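Local coordinates for protein CRISPR system Cmr subunit Cmr1-1 (Pyrococcus furiosus, PDB 4W8Z) that binds RNA and, together with Cmr6, caps the type III-B Cmr ribonucleoprotein complex of the CRISPR antiviral defence system, at residues 98-103 with 240-245; 105-110 with 155-160. All coordinates share one frame; numbering follows the deposited sequence.

How the contacts relate
From the N terminus, the chain first reaches residues 98-103, where helix 95-99 ends and a short loop leads to helix 106-113. That next helix carries residues 105-110, whose partner 155-160 follows helix 136-152, so contact 2 closes a loop of 44 residues. Contact 1 waits for residues 240-245 on helix 237-264 and closes one of 136 residues, which holds contact 2 entirely within it. Contact 2 stays inside the N-terminal RAMP region, whereas contact 1 joins that region to the Cmr1-like C-terminal one. Their centres lie about 12 Å apart, and Leu241 CD1 of contact 1 packs on Trp105 CH2 of contact 2 at 3.8 Å.

Contact 1: residues 98-103 with 240-245; sequences DKNVGY and VLAQFN
The chain leaving helix 95-99 runs past one side of helix 237-264, coming closest where Asn100 CA lies 5.3 Å from Ala242 CA, with Val101 following near Asn245. Asn245 gives the largest share of the contact: its CG stands anti to the backbone N (chi1 -169°), which reaches the amide across to the loop. There Asn245 OD1 takes the backbone N of Tyr103 at 2.9 Å, in the carbonyl plane and on a lone pair. The same oxygen also accepts from the N of Ile104, so one buried carbonyl is gripped by two successive peptide N-H groups, which should favour this orientation of the amide. On the other branch, Asn245 ND2 makes only a weak hydrogen bond to Asn100 OD1, 2.7 Å long but bent to 126° at the hydrogen, the two amide planes standing nearly perpendicular. Asn100 is the residue where helix 95-99 breaks off in a Schellman motif, with positive phi, after which the chain passes along helix 237-264. Here the N-terminal RAMP region meets the Cmr1-like C-terminal region of the protein. The Asn100 ND2 has its own partner, Asn246 OD1, so this one amide bonds to two consecutive residues of the helix. Asn100 O receives a CA-H...O contact from Ala242 CA at 3.6 Å. The methyl carbon Ala242 CB lies 3.9 Å from Lys99 O. Tyr103 sets its ring with an edge to Asn245, Asn245 ND2 lying in the ring plane 3.9 Å from Tyr103 CD2, and the side chain also touches Tyr248 and Lys249 farther along helix 237-264.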
loop_
_atom_site.group_PDB
_atom_site.type_symbol
_atom_site.label_atom_id
_atom_site.label_comp_id
_atom_site.label_asym_id
_atom_site.label_seq_id
_atom_site.Cartn_x
_atom_site.Cartn_y
_atom_site.Cartn_z
ATOM N N ASP A 98 18.918 12.447 10.512
ATOM C CA ASP A 98 18.332 13.789 10.518
ATOM C C ASP A 98 16.810 13.802 10.628
ATOM O O ASP A 98 16.245 14.583 11.392
ATOM C CB ASP A 98 18.742 14.549 9.250
ATOM C CG ASP A 98 20.200 14.966 9.261
ATOM O OD1 ASP A 98 20.954 14.502 10.143
ATOM O OD2 ASP A 98 20.594 15.756 8.375
ATOM N N LYS A 99 16.152 12.940 9.860
ATOM C CA LYS A 99 14.694 12.964 9.776
ATOM C C LYS A 99 14.023 11.907 10.656
ATOM O O LYS A 99 12.796 11.813 10.678
ATOM C CB LYS A 99 14.246 12.779 8.326
ATOM C CG LYS A 99 14.801 13.803 7.348
ATOM C CD LYS A 99 14.154 15.165 7.535
ATOM C CE LYS A 99 14.683 16.160 6.512
ATOM N NZ LYS A 99 14.207 17.546 6.768
ATOM N N ASN A 100 14.830 11.123 11.371
ATOM C CA ASN A 100 14.329 10.086 12.272
ATOM C C ASN A 100 13.489 9.052 11.507
ATOM O O ASN A 100 12.291 8.885 11.749
ATOM C CB ASN A 100 13.525 10.725 13.413
ATOM C CG ASN A 100 13.214 9.752 14.531
ATOM O OD1 ASN A 100 13.730 8.634 14.567
ATOM N ND2 ASN A 100 12.368 10.181 15.463
ATOM N N VAL A 101 14.136 8.376 10.561
ATOM C CA VAL A 101 13.481 7.410 9.685
ATOM C C VAL A 101 14.329 6.145 9.577
ATOM O O VAL A 101 14.091 5.292 8.726
ATOM C CB VAL A 101 13.254 7.994 8.266
ATOM C CG1 VAL A 101 12.058 7.363 7.623
ATOM C CG2 VAL A 101 13.027 9.480 8.324
ATOM N N GLY A 102 15.314 6.027 10.458
ATOM C CA GLY A 102 16.341 5.008 10.332
ATOM C C GLY A 102 15.944 3.572 10.610
ATOM O O GLY A 102 16.667 2.646 10.241
ATOM N N TYR A 103 14.807 3.366 11.262
ATOM C CA TYR A 103 14.362 2.007 11.534
ATOM C C TYR A 103 13.365 1.514 10.488
ATOM O O TYR A 103 13.513 0.410 9.975
ATOM C CB TYR A 103 13.770 1.909 12.939
ATOM C CG TYR A 103 14.820 1.991 14.024
ATOM C CD1 TYR A 103 15.588 0.882 14.358
ATOM C CD2 TYR A 103 15.050 3.180 14.706
ATOM C CE1 TYR A 103 16.553 0.951 15.346
ATOM C CE2 TYR A 103 16.014 3.261 15.697
ATOM C CZ TYR A 103 16.763 2.143 16.013
ATOM O OH TYR A 103 17.721 2.223 17.001
ATOM N N VAL A 240 5.179 13.077 10.330
ATOM C CA VAL A 240 4.341 11.885 10.293
ATOM C C VAL A 240 5.194 10.624 10.184
ATOM O O VAL A 240 5.008 9.671 10.941
ATOM C CB VAL A 240 3.348 11.935 9.118
ATOM C CG1 VAL A 240 2.705 10.572 8.896
ATOM C CG2 VAL A 240 2.294 13.004 9.368
ATOM N N LEU A 241 6.132 10.631 9.243
ATOM C CA LEU A 241 7.064 9.522 9.072
ATOM C C LEU A 241 7.861 9.256 10.348
ATOM O O LEU A 241 8.125 8.105 10.695
ATOM C CB LEU A 241 8.014 9.801 7.905
ATOM C CG LEU A 241 7.430 9.616 6.503
ATOM C CD1 LEU A 241 8.373 10.151 5.444
ATOM C CD2 LEU A 241 7.121 8.149 6.251
ATOM N N ALA A 242 8.227 10.322 11.050
ATOM C CA ALA A 242 8.986 10.190 12.288
ATOM C C ALA A 242 8.160 9.517 13.379
ATOM O O ALA A 242 8.702 8.790 14.210
ATOM C CB ALA A 242 9.479 11.552 12.760
ATOM N N GLN A 243 6.854 9.761 13.376
ATOM C CA GLN A 243 5.965 9.111 14.334
ATOM C C GLN A 243 5.937 7.603 14.102
ATOM O O GLN A 243 6.003 6.819 15.050
ATOM C CB GLN A 243 4.550 9.689 14.247
ATOM C CG GLN A 243 4.330 10.920 15.114
ATOM C CD GLN A 243 4.367 10.599 16.601
ATOM O OE1 GLN A 243 4.177 9.448 17.006
ATOM N NE2 GLN A 243 4.614 11.618 17.422
ATOM N N PHE A 244 5.841 7.211 12.835
ATOM C CA PHE A 244 5.903 5.808 12.449
ATOM C C PHE A 244 7.209 5.169 12.915
ATOM O O PHE A 244 7.242 4.008 13.318
ATOM C CB PHE A 244 5.764 5.666 10.932
ATOM C CG PHE A 244 4.345 5.729 10.436
ATOM C CD1 PHE A 244 3.361 4.933 10.999
ATOM C CD2 PHE A 244 3.995 6.583 9.401
ATOM C CE1 PHE A 244 2.057 4.984 10.538
ATOM C CE2 PHE A 244 2.693 6.644 8.939
ATOM C CZ PHE A 244 1.724 5.841 9.506
ATOM N N ASN A 245 8.288 5.942 12.863
ATOM C CA ASN A 245 9.604 5.414 13.174
ATOM C C ASN A 245 9.791 5.184 14.669
ATOM O O ASN A 245 10.373 4.180 15.078
ATOM C CB ASN A 245 10.682 6.352 12.640
ATOM C CG ASN A 245 12.064 5.740 12.705
ATOM O OD1 ASN A 245 12.365 4.788 11.991
ATOM N ND2 ASN A 245 12.916 6.292 13.556
#

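Contact 2: residues 105-110 with 155-160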
loop_
_atom_site.group_PDB
_atom_site.type_symbol
_atom_site.label_atom_id
_atom_site.label_comp_id
_atom_site.label_asym_id
_atom_site.label_seq_id
_atom_site.Cartn_x
_atom_site.Cartn_y
_atom_site.Cartn_z
ATOM N N TRP A 105 13.062 2.601 7.504
ATOM C CA TRP A 105 13.752 2.561 6.213
ATOM C C TRP A 105 15.183 2.053 6.337
ATOM O O TRP A 105 16.028 2.369 5.498
ATOM C CB TRP A 105 13.765 3.941 5.560
ATOM C CG TRP A 105 12.407 4.458 5.208
ATOM C CD1 TRP A 105 11.217 3.809 5.361
ATOM C CD2 TRP A 105 12.095 5.736 4.642
ATOM N NE1 TRP A 105 10.187 4.603 4.928
ATOM C CE2 TRP A 105 10.699 5.792 4.485
ATOM C CE3 TRP A 105 12.861 6.839 4.258
ATOM C CZ2 TRP A 105 10.052 6.908 3.953
ATOM C CZ3 TRP A 105 12.214 7.947 3.734
ATOM C CH2 TRP A 105 10.826 7.972 3.586
ATOM N N PHE A 106 15.443 1.277 7.387
ATOM C CA PHE A 106 16.751 0.674 7.625
ATOM C C PHE A 106 17.365 0.072 6.362
ATOM O O PHE A 106 18.517 0.346 6.036
ATOM C CB PHE A 106 16.633 -0.400 8.711
ATOM C CG PHE A 106 17.894 -1.183 8.938
ATOM C CD1 PHE A 106 18.144 -2.345 8.227
ATOM C CD2 PHE A 106 18.823 -0.768 9.878
ATOM C CE1 PHE A 106 19.304 -3.069 8.434
ATOM C CE2 PHE A 106 19.985 -1.490 10.093
ATOM C CZ PHE A 106 20.224 -2.641 9.368
ATOM N N SER A 107 16.586 -0.744 5.660
ATOM C CA SER A 107 17.062 -1.455 4.476
ATOM C C SER A 107 17.550 -0.510 3.380
ATOM O O SER A 107 18.489 -0.826 2.656
ATOM C CB SER A 107 15.959 -2.366 3.923
ATOM O OG SER A 107 15.840 -3.559 4.683
ATOM N N ILE A 108 16.911 0.648 3.262
ATOM C CA ILE A 108 17.294 1.631 2.259
ATOM C C ILE A 108 18.626 2.250 2.656
ATOM O O ILE A 108 19.516 2.442 1.825
ATOM C CB ILE A 108 16.220 2.727 2.105
ATOM C CG1 ILE A 108 14.872 2.102 1.737
ATOM C CG2 ILE A 108 16.642 3.749 1.061
ATOM C CD1 ILE A 108 13.728 3.084 1.747
ATOM N N ASN A 109 18.756 2.536 3.946
ATOM C CA ASN A 109 19.976 3.093 4.507
ATOM C C ASN A 109 21.172 2.166 4.295
ATOM O O ASN A 109 22.293 2.623 4.070
ATOM C CB ASN A 109 19.773 3.373 5.997
ATOM C CG ASN A 109 20.869 4.230 6.589
ATOM O OD1 ASN A 109 21.675 4.813 5.866
ATOM N ND2 ASN A 109 20.897 4.321 7.913
ATOM N N LEU A 110 20.922 0.861 4.352
ATOM C CA LEU A 110 21.977 -0.130 4.197
ATOM C C LEU A 110 22.425 -0.238 2.743
ATOM O O LEU A 110 23.619 -0.321 2.460
ATOM C CB LEU A 110 21.514 -1.494 4.712
ATOM C CG LEU A 110 22.548 -2.620 4.626
ATOM C CD1 LEU A 110 23.843 -2.206 5.299
ATOM C CD2 LEU A 110 22.008 -3.893 5.242
ATOM N N VAL A 155 4.016 2.719 -4.140
ATOM C CA VAL A 155 4.871 1.963 -5.059
ATOM C C VAL A 155 6.350 1.982 -4.662
ATOM O O VAL A 155 6.822 2.915 -4.012
ATOM C CB VAL A 155 4.747 2.497 -6.501
ATOM C CG1 VAL A 155 3.324 2.334 -7.016
ATOM C CG2 VAL A 155 5.172 3.951 -6.564
ATOM N N GLY A 156 7.074 0.939 -5.053
ATOM C CA GLY A 156 8.505 0.883 -4.830
ATOM C C GLY A 156 8.971 0.073 -3.630
ATOM O O GLY A 156 8.175 -0.542 -2.913
ATOM N N PHE A 157 10.283 0.079 -3.414
ATOM C CA PHE A 157 10.883 -0.614 -2.283
ATOM C C PHE A 157 10.421 0.011 -0.965
ATOM O O PHE A 157 10.455 1.234 -0.808
ATOM C CB PHE A 157 12.411 -0.583 -2.395
ATOM C CG PHE A 157 13.118 -1.411 -1.358
ATOM C CD1 PHE A 157 12.689 -2.694 -1.068
ATOM C CD2 PHE A 157 14.231 -0.914 -0.689
ATOM C CE1 PHE A 157 13.344 -3.467 -0.118
ATOM C CE2 PHE A 157 14.889 -1.680 0.265
ATOM C CZ PHE A 157 14.442 -2.959 0.550
ATOM N N ARG A 158 9.981 -0.843 -0.040
ATOM C CA ARG A 158 9.541 -0.438 1.301
ATOM C C ARG A 158 8.259 0.401 1.306
ATOM O O ARG A 158 7.993 1.134 2.258
ATOM C CB ARG A 158 10.663 0.319 2.024
ATOM C CG ARG A 158 11.751 -0.579 2.565
ATOM C CD ARG A 158 11.217 -1.443 3.701
ATOM N NE ARG A 158 12.167 -2.485 4.067
ATOM C CZ ARG A 158 12.127 -3.730 3.602
ATOM N NH1 ARG A 158 11.168 -4.095 2.762
ATOM N NH2 ARG A 158 13.043 -4.613 3.982
ATOM N N SER A 159 7.449 0.263 0.262
ATOM C CA SER A 159 6.219 1.046 0.135
ATOM C C SER A 159 5.133 0.652 1.148
ATOM O O SER A 159 4.186 1.407 1.368
ATOM C CB SER A 159 5.675 0.940 -1.292
ATOM O OG SER A 159 6.053 -0.293 -1.883
ATOM N N ARG A 160 5.270 -0.517 1.769
ATOM C CA ARG A 160 4.385 -0.898 2.869
ATOM C C ARG A 160 4.816 -0.226 4.167
ATOM O O ARG A 160 4.117 -0.296 5.181
ATOM C CB ARG A 160 4.360 -2.415 3.052
ATOM C CG ARG A 160 3.644 -3.154 1.934
ATOM C CD ARG A 160 3.789 -4.654 2.093
ATOM N NE ARG A 160 5.189 -5.050 2.055
ATOM C CZ ARG A 160 5.639 -6.261 2.363
ATOM N NH1 ARG A 160 4.799 -7.216 2.748
ATOM N NH2 ARG A 160 6.936 -6.517 2.293
#
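Ser107 and Arg158 make the polar link of this contact, with Arg158 NH2 donating to Ser107 OG at 3.1 Å. The N-H...O angle is 142°, and the hydroxyl oxygen sits beside the guanidinium edge, tilted 26° from its plane. The same nitrogen forms salt bridges with Glu32 and Asp318, so Ser107 shares the two N-H groups of NH2 with two carboxylates, which balance the arginine's charge. Within the turn, chi1 of Arg158 (-77°) sets Arg158 CG 3.9 Å above the centre of the Phe157 ring. The bend at chi2 then carries the chain on from CG to a guanidinium that has Phe157 CZ over its centre. The aromatic group thereby backs the arginine on one face while hydrogen bonds engage its end.

Apolar contacts fill in next to this pair. Phe157 projects toward helix 106-113, and its ring fits against two successive residues there: Phe157 CZ is 3.7 Å from Ser107 CB, and Phe157 CD2 is 3.9 Å from Ile108 CG1. Both carbons approach the ring obliquely. Ile108 runs antiparallel past Phe157, and Ile108 CD1 reaches Arg158 CB at 4.1 Å while also lying over one face of the Trp105 indole, near the rim.

The backbone shapes both sides. Gly156 to Ser159 form a type II turn with Phe157 and Arg158 at its corners, both pointing at the helix. Trp105 is the N-cap residue of helix 106-113, and its side-chain NE1 bonds to Arg161 O just beyond the turn. Within the RAMP superfamily region, the contact thus packs helix 106-113 on the loop that links helix 136-152 to strand 166-172, with helix 95-99 touching Trp105 and Ile108 through Phe96 and helix 237-264 meeting the indole through Trp238.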